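Local coordinates for mitogen-activated protein kinase, putative (Map kinase-like protein) (Leishmania major, PDB 3PG1) that probably acts as a MAP-kinase-type protein kinase, binding ATP and transferring its phosphate to serine or threonine residues of other proteins, at residues Gly154-Asp159 with Leu214-Ser219; Trp218-Val223 with Ala298-Phe303; Pro291-Leu296 with His317-Ser322. One frame throughout, in Å; residues are numbered along the deposited sequence.

Contact 1 (Gly154-Asp159 with Leu214-Ser219); sequences GVVHRD and LVDMWS
Asp216 grips two successive backbone amides with its two carboxylate oxygens: His157 N donates to OD1 at 2.8 Å, and Arg158 N donates to OD2, also at 2.8 Å. The bond from Arg158 is the straighter, with an N-H...O angle of 164° against 155°, and both use syn lone pairs, so the carboxylate works as a fork that holds neighbouring amides of the loop. A short, flat acid suits this place, because from a buried helix it can meet two neighbouring N-H groups at once. OD1 takes a further hydrogen bond from His151 NE2, which leaves the buried oxygen doubly held. His157 contributes its CB, 3.5 Å from Asp216 OD2, while its ring turns away from the helix. With CG anti to the backbone N (chi1 -169°), ND1 can receive Asp159 N at 3.0 Å, and NE2 bonds to Cys176 O. Asp159 itself forms a salt bridge with Arg200. Farther out, the packing is thin and apolar. Val156 CG1 meets Val215 CG2 at 3.9 Å, the two branched side chains crossing at about a right angle, and the same Val215 methyl approaches Arg158 CA. The sequence His157-Arg158-Asp159 is the HRD motif of the protein kinase catalytic loop, and Asp216 is the aspartate with which helix F characteristically holds that loop's backbone.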
# COMPACT_ATOMS: atom_id res chain seq x y z
N GLY A 154 -4.08 -8.19 10.97
CA GLY A 154 -3.79 -7.04 11.83
C GLY A 154 -2.90 -5.98 11.18
O GLY A 154 -2.31 -5.15 11.86
N VAL A 155 -2.79 -6.01 9.85
CA VAL A 155 -1.93 -5.06 9.15
C VAL A 155 -2.76 -3.98 8.52
O VAL A 155 -3.75 -4.25 7.83
CB VAL A 155 -1.02 -5.84 8.13
CG1 VAL A 155 -0.19 -4.89 7.24
CG2 VAL A 155 -0.12 -6.80 8.90
N VAL A 156 -2.35 -2.74 8.73
CA VAL A 156 -3.05 -1.60 8.15
C VAL A 156 -2.15 -1.05 7.05
O VAL A 156 -0.94 -0.85 7.30
CB VAL A 156 -3.35 -0.54 9.24
CG1 VAL A 156 -4.04 0.70 8.63
CG2 VAL A 156 -4.24 -1.16 10.35
N HIS A 157 -2.70 -0.82 5.83
CA HIS A 157 -1.87 -0.30 4.73
C HIS A 157 -1.43 1.10 5.09
O HIS A 157 -0.24 1.37 5.19
CB HIS A 157 -2.61 -0.32 3.35
CG HIS A 157 -1.70 -0.05 2.19
ND1 HIS A 157 -0.94 1.11 2.12
CD2 HIS A 157 -1.42 -0.82 1.11
CE1 HIS A 157 -0.21 0.99 1.02
NE2 HIS A 157 -0.46 -0.16 0.39
N ARG A 158 -2.40 1.97 5.32
CA ARG A 158 -2.20 3.37 5.71
C ARG A 158 -1.81 4.33 4.59
O ARG A 158 -1.90 5.55 4.77
CB ARG A 158 -1.27 3.48 6.94
CG ARG A 158 -1.54 4.73 7.78
CD ARG A 158 -0.39 4.90 8.77
NE ARG A 158 -0.15 6.31 9.07
CZ ARG A 158 0.73 6.74 9.97
NH1 ARG A 158 1.46 5.87 10.66
NH2 ARG A 158 0.87 8.04 10.19
N ASP A 159 -1.40 3.81 3.42
CA ASP A 159 -1.10 4.75 2.33
C ASP A 159 -1.57 4.17 0.98
O ASP A 159 -0.80 4.13 0.01
CB ASP A 159 0.40 5.11 2.32
CG ASP A 159 0.74 6.28 1.38
OD1 ASP A 159 -0.16 7.14 1.12
OD2 ASP A 159 1.86 6.30 0.83
N LEU A 214 -9.77 1.05 9.43
CA LEU A 214 -10.74 1.86 8.67
C LEU A 214 -10.19 3.00 7.84
O LEU A 214 -10.82 3.41 6.86
CB LEU A 214 -11.86 2.35 9.58
CG LEU A 214 -12.76 1.14 9.88
CD1 LEU A 214 -13.40 1.26 11.16
CD2 LEU A 214 -13.68 0.84 8.67
N VAL A 215 -8.95 3.43 8.14
CA VAL A 215 -8.34 4.45 7.25
C VAL A 215 -8.24 3.92 5.79
O VAL A 215 -8.34 4.69 4.82
CB VAL A 215 -6.98 5.01 7.76
CG1 VAL A 215 -7.12 5.63 9.15
CG2 VAL A 215 -5.86 3.97 7.68
N ASP A 216 -7.99 2.59 5.65
CA ASP A 216 -7.85 1.99 4.33
C ASP A 216 -9.15 1.99 3.55
O ASP A 216 -9.10 2.05 2.31
CB ASP A 216 -7.28 0.55 4.39
CG ASP A 216 -5.84 0.51 4.89
OD1 ASP A 216 -5.43 -0.57 5.37
OD2 ASP A 216 -5.14 1.55 4.80
N MET A 217 -10.29 1.89 4.26
CA MET A 217 -11.62 1.89 3.64
C MET A 217 -11.90 3.26 3.03
O MET A 217 -12.52 3.34 1.97
CB MET A 217 -12.70 1.46 4.66
CG MET A 217 -12.73 -0.05 4.91
SD MET A 217 -12.73 -1.04 3.40
CE MET A 217 -14.36 -0.67 2.77
N TRP A 218 -11.41 4.33 3.68
CA TRP A 218 -11.54 5.70 3.17
C TRP A 218 -10.74 5.82 1.87
O TRP A 218 -11.26 6.34 0.89
CB TRP A 218 -11.01 6.76 4.18
CG TRP A 218 -11.12 8.15 3.59
CD1 TRP A 218 -10.20 8.80 2.82
CD2 TRP A 218 -12.23 9.04 3.73
NE1 TRP A 218 -10.66 10.05 2.49
CE2 TRP A 218 -11.90 10.24 3.05
CE3 TRP A 218 -13.46 8.96 4.40
CZ2 TRP A 218 -12.79 11.32 2.95
CZ3 TRP A 218 -14.31 10.06 4.38
CH2 TRP A 218 -14.00 11.20 3.61
N SER A 219 -9.47 5.36 1.87
CA SER A 219 -8.63 5.42 0.67
C SER A 219 -9.25 4.65 -0.50
O SER A 219 -9.23 5.12 -1.66
CB SER A 219 -7.22 4.90 0.95
OG SER A 219 -6.65 5.50 2.10

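Contact 2 (Trp218-Val223 with Ala298-Phe303); sequences WSAGCV and AKMLEF
The indole of Trp218 lies flat against one methyl of Leu301: CD2 stands over the six-membered ring, 3.8 Å from its centroid and 11° off the ring normal, a CH-pi contact. The far edge of the same ring runs to the backbone beyond, where CZ3 lies 3.5 Å from Glu302 O, near the ring plane. Trp218 also touches Ala201, Pro202 and Ile246, so its broad surface joins several parts of the fold. With chi1 at 178°, CG is anti to the backbone N and the indole reaches out from the helix to the chain leaving helix 291-300. Leu301 CD2 is a wedge as well as a lid, since it also lies 3.4 Å from Trp218 O and 4.0 Å from Cys222 SG. Beside it, Gly221 brings the two backbones together: without a side chain, its CA comes within 3.9 Å of Met300 CB. The flexible thioether of Met300 then bends at chi3 (85°), which turns CE in toward helix 214-229, 3.6 Å from Ala220 CB, a small residue that leaves room for it. Trp218, Ser219 and Gly221, with Asp216 before them, spell the D-x-W-S-x-G signature of helix F, the central helix of the kinase C-lobe, here packed against the end of helix 291-300.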
# COMPACT_ATOMS: atom_id res chain seq x y z
N TRP A 218 -11.41 4.33 3.68
CA TRP A 218 -11.54 5.70 3.17
C TRP A 218 -10.74 5.82 1.87
O TRP A 218 -11.26 6.34 0.89
CB TRP A 218 -11.01 6.76 4.18
CG TRP A 218 -11.12 8.15 3.59
CD1 TRP A 218 -10.20 8.80 2.82
CD2 TRP A 218 -12.23 9.04 3.73
NE1 TRP A 218 -10.66 10.05 2.49
CE2 TRP A 218 -11.90 10.24 3.05
CE3 TRP A 218 -13.46 8.96 4.40
CZ2 TRP A 218 -12.79 11.32 2.95
CZ3 TRP A 218 -14.31 10.06 4.38
CH2 TRP A 218 -14.00 11.20 3.61
N SER A 219 -9.47 5.36 1.87
CA SER A 219 -8.63 5.42 0.67
C SER A 219 -9.25 4.65 -0.50
O SER A 219 -9.23 5.12 -1.66
CB SER A 219 -7.22 4.90 0.95
OG SER A 219 -6.65 5.50 2.10
N ALA A 220 -9.79 3.47 -0.20
CA ALA A 220 -10.44 2.65 -1.21
C ALA A 220 -11.67 3.37 -1.85
O ALA A 220 -11.86 3.27 -3.04
CB ALA A 220 -10.84 1.30 -0.59
N GLY A 221 -12.46 4.07 -1.04
CA GLY A 221 -13.61 4.85 -1.51
C GLY A 221 -13.15 5.98 -2.42
O GLY A 221 -13.79 6.25 -3.44
N CYS A 222 -12.01 6.63 -2.08
CA CYS A 222 -11.42 7.69 -2.91
C CYS A 222 -11.00 7.08 -4.25
O CYS A 222 -11.26 7.67 -5.28
CB CYS A 222 -10.22 8.32 -2.21
SG CYS A 222 -10.68 9.38 -0.81
N VAL A 223 -10.37 5.90 -4.22
CA VAL A 223 -9.93 5.21 -5.45
C VAL A 223 -11.13 4.84 -6.32
O VAL A 223 -11.12 5.11 -7.52
CB VAL A 223 -9.02 3.99 -5.13
CG1 VAL A 223 -8.80 3.10 -6.38
CG2 VAL A 223 -7.68 4.46 -4.56
N ALA A 298 -20.63 6.12 -0.78
CA ALA A 298 -21.05 6.99 0.36
C ALA A 298 -20.76 6.29 1.71
O ALA A 298 -20.36 6.94 2.67
CB ALA A 298 -22.55 7.29 0.25
N LYS A 299 -20.92 4.98 1.77
CA LYS A 299 -20.60 4.21 3.00
C LYS A 299 -19.13 4.08 3.30
O LYS A 299 -18.74 4.03 4.45
CB LYS A 299 -21.30 2.87 2.97
CG LYS A 299 -22.83 3.07 3.13
CD LYS A 299 -23.63 1.84 2.73
CE LYS A 299 -25.11 2.19 2.93
NZ LYS A 299 -26.02 1.10 2.43
N MET A 300 -18.30 4.01 2.25
CA MET A 300 -16.84 3.96 2.43
C MET A 300 -16.34 5.34 2.84
O MET A 300 -15.28 5.44 3.45
CB MET A 300 -16.13 3.58 1.12
CG MET A 300 -16.56 2.17 0.64
SD MET A 300 -16.03 1.80 -1.07
CE MET A 300 -14.48 1.24 -0.77
N LEU A 301 -17.03 6.40 2.39
CA LEU A 301 -16.55 7.76 2.67
C LEU A 301 -17.30 8.42 3.82
O LEU A 301 -17.66 9.60 3.73
CB LEU A 301 -16.59 8.61 1.38
CG LEU A 301 -15.65 8.12 0.22
CD1 LEU A 301 -15.86 8.95 -1.02
CD2 LEU A 301 -14.17 8.14 0.64
N GLU A 302 -17.52 7.65 4.91
CA GLU A 302 -18.09 8.22 6.13
C GLU A 302 -16.96 8.96 6.81
O GLU A 302 -15.91 8.38 7.01
CB GLU A 302 -18.63 7.13 7.10
CG GLU A 302 -20.03 6.72 6.74
CD GLU A 302 -21.14 7.70 7.09
OE1 GLU A 302 -20.90 8.70 7.81
OE2 GLU A 302 -22.28 7.43 6.67
N PHE A 303 -17.20 10.22 7.18
CA PHE A 303 -16.18 11.06 7.82
C PHE A 303 -15.70 10.38 9.12
O PHE A 303 -14.50 10.30 9.39
CB PHE A 303 -16.79 12.43 8.15
CG PHE A 303 -15.78 13.45 8.62
CD1 PHE A 303 -15.21 14.35 7.73
CD2 PHE A 303 -15.37 13.49 9.96
CE1 PHE A 303 -14.27 15.30 8.16
CE2 PHE A 303 -14.41 14.42 10.39
CZ PHE A 303 -13.89 15.34 9.50

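Contact 3 (Pro291-Leu296 with His317-Ser322); sequences PVALDL and HPYFES
Leu296 and His317 form the tight part of this contact, their side chains running antiparallel alongside one another. Leu296 CB sits over the centre of the imidazole, 3.8 Å from its centroid and 9° off the normal, while Pro318 CD covers the opposite face nearer the rim. At the ring edge both nitrogens are engaged. NE2 donates to Asp295 OD2 at 2.7 Å with the bond close to the ring plane, using the anti lone pair of that oxygen; the planes of carboxylate and ring are 33° apart. ND1 accepts from Tyr319 N at 3.0 Å, closing the chain back on itself as the 3-10 turn 318-320 begins. Sandwiched faces and two in-plane bonds fix the ring's rotation, and this pairing is consistent with a neutral histidine protonated on NE2. His317 and Pro318 make the His-Pro pair found near the end of many protein kinase domains, here set against helix 291-300 in the lower C-lobe. Inward from the imidazole, Leu296 CD2 lies against two rings where they meet, 3.6 Å from both Tyr319 CD2 and Phe320 CE1; Tyr319 CD2 itself stands over the Phe320 face. Leu296 chi1 of 173° puts CG anti to the backbone N, from where the branch can reach them. Ala293 is small enough to let the Tyr319 ring lie close to the helix, with Ala293 CB 3.6 Å from Tyr319 CE1. Helix 133-152 backs both aromatics, through Ile136 and Gln137 against Tyr319 and Met140 and Leu144 against Phe320. Toward solvent the packing thins. Exposed Val292 sends only CG1 across, 3.6 Å from Tyr319 N and 4.3 Å from Pro318 CB, and partly exposed Asp295 shares OD2 with Lys299 in a salt bridge.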
# COMPACT_ATOMS: atom_id res chain seq x y z
N PRO A 291 -26.88 3.92 -8.93
CA PRO A 291 -27.26 4.06 -7.50
C PRO A 291 -26.66 3.09 -6.50
O PRO A 291 -26.39 3.47 -5.36
CB PRO A 291 -28.79 4.00 -7.53
CG PRO A 291 -29.15 4.53 -8.95
CD PRO A 291 -28.08 3.88 -9.81
N VAL A 292 -26.42 1.86 -6.91
CA VAL A 292 -25.86 0.81 -6.05
C VAL A 292 -24.38 1.12 -5.76
O VAL A 292 -23.93 1.01 -4.62
CB VAL A 292 -26.04 -0.61 -6.65
CG1 VAL A 292 -25.54 -1.66 -5.68
CG2 VAL A 292 -27.53 -0.86 -7.01
N ALA A 293 -23.65 1.52 -6.79
CA ALA A 293 -22.25 1.95 -6.70
C ALA A 293 -22.13 3.20 -5.79
O ALA A 293 -21.22 3.27 -4.95
CB ALA A 293 -21.73 2.26 -8.10
N LEU A 294 -23.06 4.18 -5.96
CA LEU A 294 -23.04 5.40 -5.14
C LEU A 294 -23.26 5.12 -3.67
O LEU A 294 -22.64 5.77 -2.84
CB LEU A 294 -24.09 6.42 -5.59
CG LEU A 294 -23.75 7.23 -6.83
CD1 LEU A 294 -24.98 8.02 -7.27
CD2 LEU A 294 -22.55 8.15 -6.57
N ASP A 295 -24.20 4.21 -3.37
CA ASP A 295 -24.56 3.77 -2.03
C ASP A 295 -23.30 3.21 -1.35
O ASP A 295 -23.01 3.59 -0.22
CB ASP A 295 -25.67 2.72 -2.08
CG ASP A 295 -26.09 2.31 -0.69
OD1 ASP A 295 -26.76 3.12 -0.00
OD2 ASP A 295 -25.62 1.24 -0.22
N LEU A 296 -22.53 2.36 -2.04
CA LEU A 296 -21.30 1.84 -1.45
C LEU A 296 -20.24 2.95 -1.26
O LEU A 296 -19.67 3.07 -0.17
CB LEU A 296 -20.74 0.67 -2.28
CG LEU A 296 -19.34 0.16 -1.84
CD1 LEU A 296 -19.37 -0.34 -0.33
CD2 LEU A 296 -18.86 -0.96 -2.80
N HIS A 317 -21.65 -6.14 0.09
CA HIS A 317 -22.56 -5.14 -0.41
C HIS A 317 -23.12 -5.61 -1.76
O HIS A 317 -22.37 -6.21 -2.53
CB HIS A 317 -21.83 -3.77 -0.52
CG HIS A 317 -22.73 -2.60 -0.86
ND1 HIS A 317 -23.23 -2.41 -2.15
CD2 HIS A 317 -23.21 -1.62 -0.06
CE1 HIS A 317 -23.95 -1.31 -2.10
NE2 HIS A 317 -23.96 -0.78 -0.87
N PRO A 318 -24.42 -5.35 -2.05
CA PRO A 318 -24.99 -5.76 -3.35
C PRO A 318 -24.23 -5.29 -4.60
O PRO A 318 -24.32 -5.93 -5.63
CB PRO A 318 -26.42 -5.19 -3.34
CG PRO A 318 -26.70 -4.84 -1.93
CD PRO A 318 -25.41 -4.68 -1.18
N TYR A 319 -23.39 -4.24 -4.48
CA TYR A 319 -22.53 -3.77 -5.57
C TYR A 319 -21.66 -4.91 -6.15
O TYR A 319 -21.42 -4.95 -7.35
CB TYR A 319 -21.64 -2.61 -5.08
CG TYR A 319 -20.66 -2.12 -6.14
CD1 TYR A 319 -21.11 -1.45 -7.28
CD2 TYR A 319 -19.30 -2.41 -6.04
CE1 TYR A 319 -20.23 -1.06 -8.29
CE2 TYR A 319 -18.39 -1.95 -7.01
CZ TYR A 319 -18.87 -1.29 -8.13
OH TYR A 319 -17.99 -0.82 -9.07
N PHE A 320 -21.20 -5.83 -5.28
CA PHE A 320 -20.36 -6.97 -5.70
C PHE A 320 -21.13 -8.24 -5.86
O PHE A 320 -20.51 -9.28 -6.05
CB PHE A 320 -19.24 -7.23 -4.65
CG PHE A 320 -18.30 -6.07 -4.57
CD1 PHE A 320 -18.23 -5.29 -3.41
CD2 PHE A 320 -17.51 -5.70 -5.66
CE1 PHE A 320 -17.35 -4.22 -3.32
CE2 PHE A 320 -16.61 -4.65 -5.57
CZ PHE A 320 -16.54 -3.89 -4.40
N GLU A 321 -22.47 -8.19 -5.81
CA GLU A 321 -23.31 -9.42 -5.91
C GLU A 321 -22.91 -10.41 -6.98
O GLU A 321 -22.81 -11.60 -6.69
CB GLU A 321 -24.81 -9.10 -6.02
CG GLU A 321 -25.69 -10.29 -5.64
CD GLU A 321 -27.15 -9.94 -5.43
OE1 GLU A 321 -27.47 -9.23 -4.43
OE2 GLU A 321 -27.98 -10.37 -6.26
N SER A 322 -22.65 -9.93 -8.20
CA SER A 322 -22.30 -10.81 -9.34
C SER A 322 -20.89 -11.44 -9.24
O SER A 322 -20.58 -12.35 -10.00
CB SER A 322 -22.43 -10.06 -10.67
OG SER A 322 -21.47 -9.02 -10.75

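The three contacts step outward through the kinase C-lobe, their centres 8, 16 and 24 Å from the centre of the chain. Contact 1 includes the HRD motif of the catalytic loop and so lies nearest the active site. Helix 214-229 carries it into contact 2: the centres are 11 Å apart, Trp218 and Ser219 belong to both, and Met217 O touches Met300 CB at 3.7 Å. Helix 291-300 then continues from contact 2 to contact 3, whose centre is 13 Å farther on. Contacts 1 and 3 do not touch; their centres are 21 Å apart and their nearest atoms about 6 Å. Helix 133-152 lies beside all three.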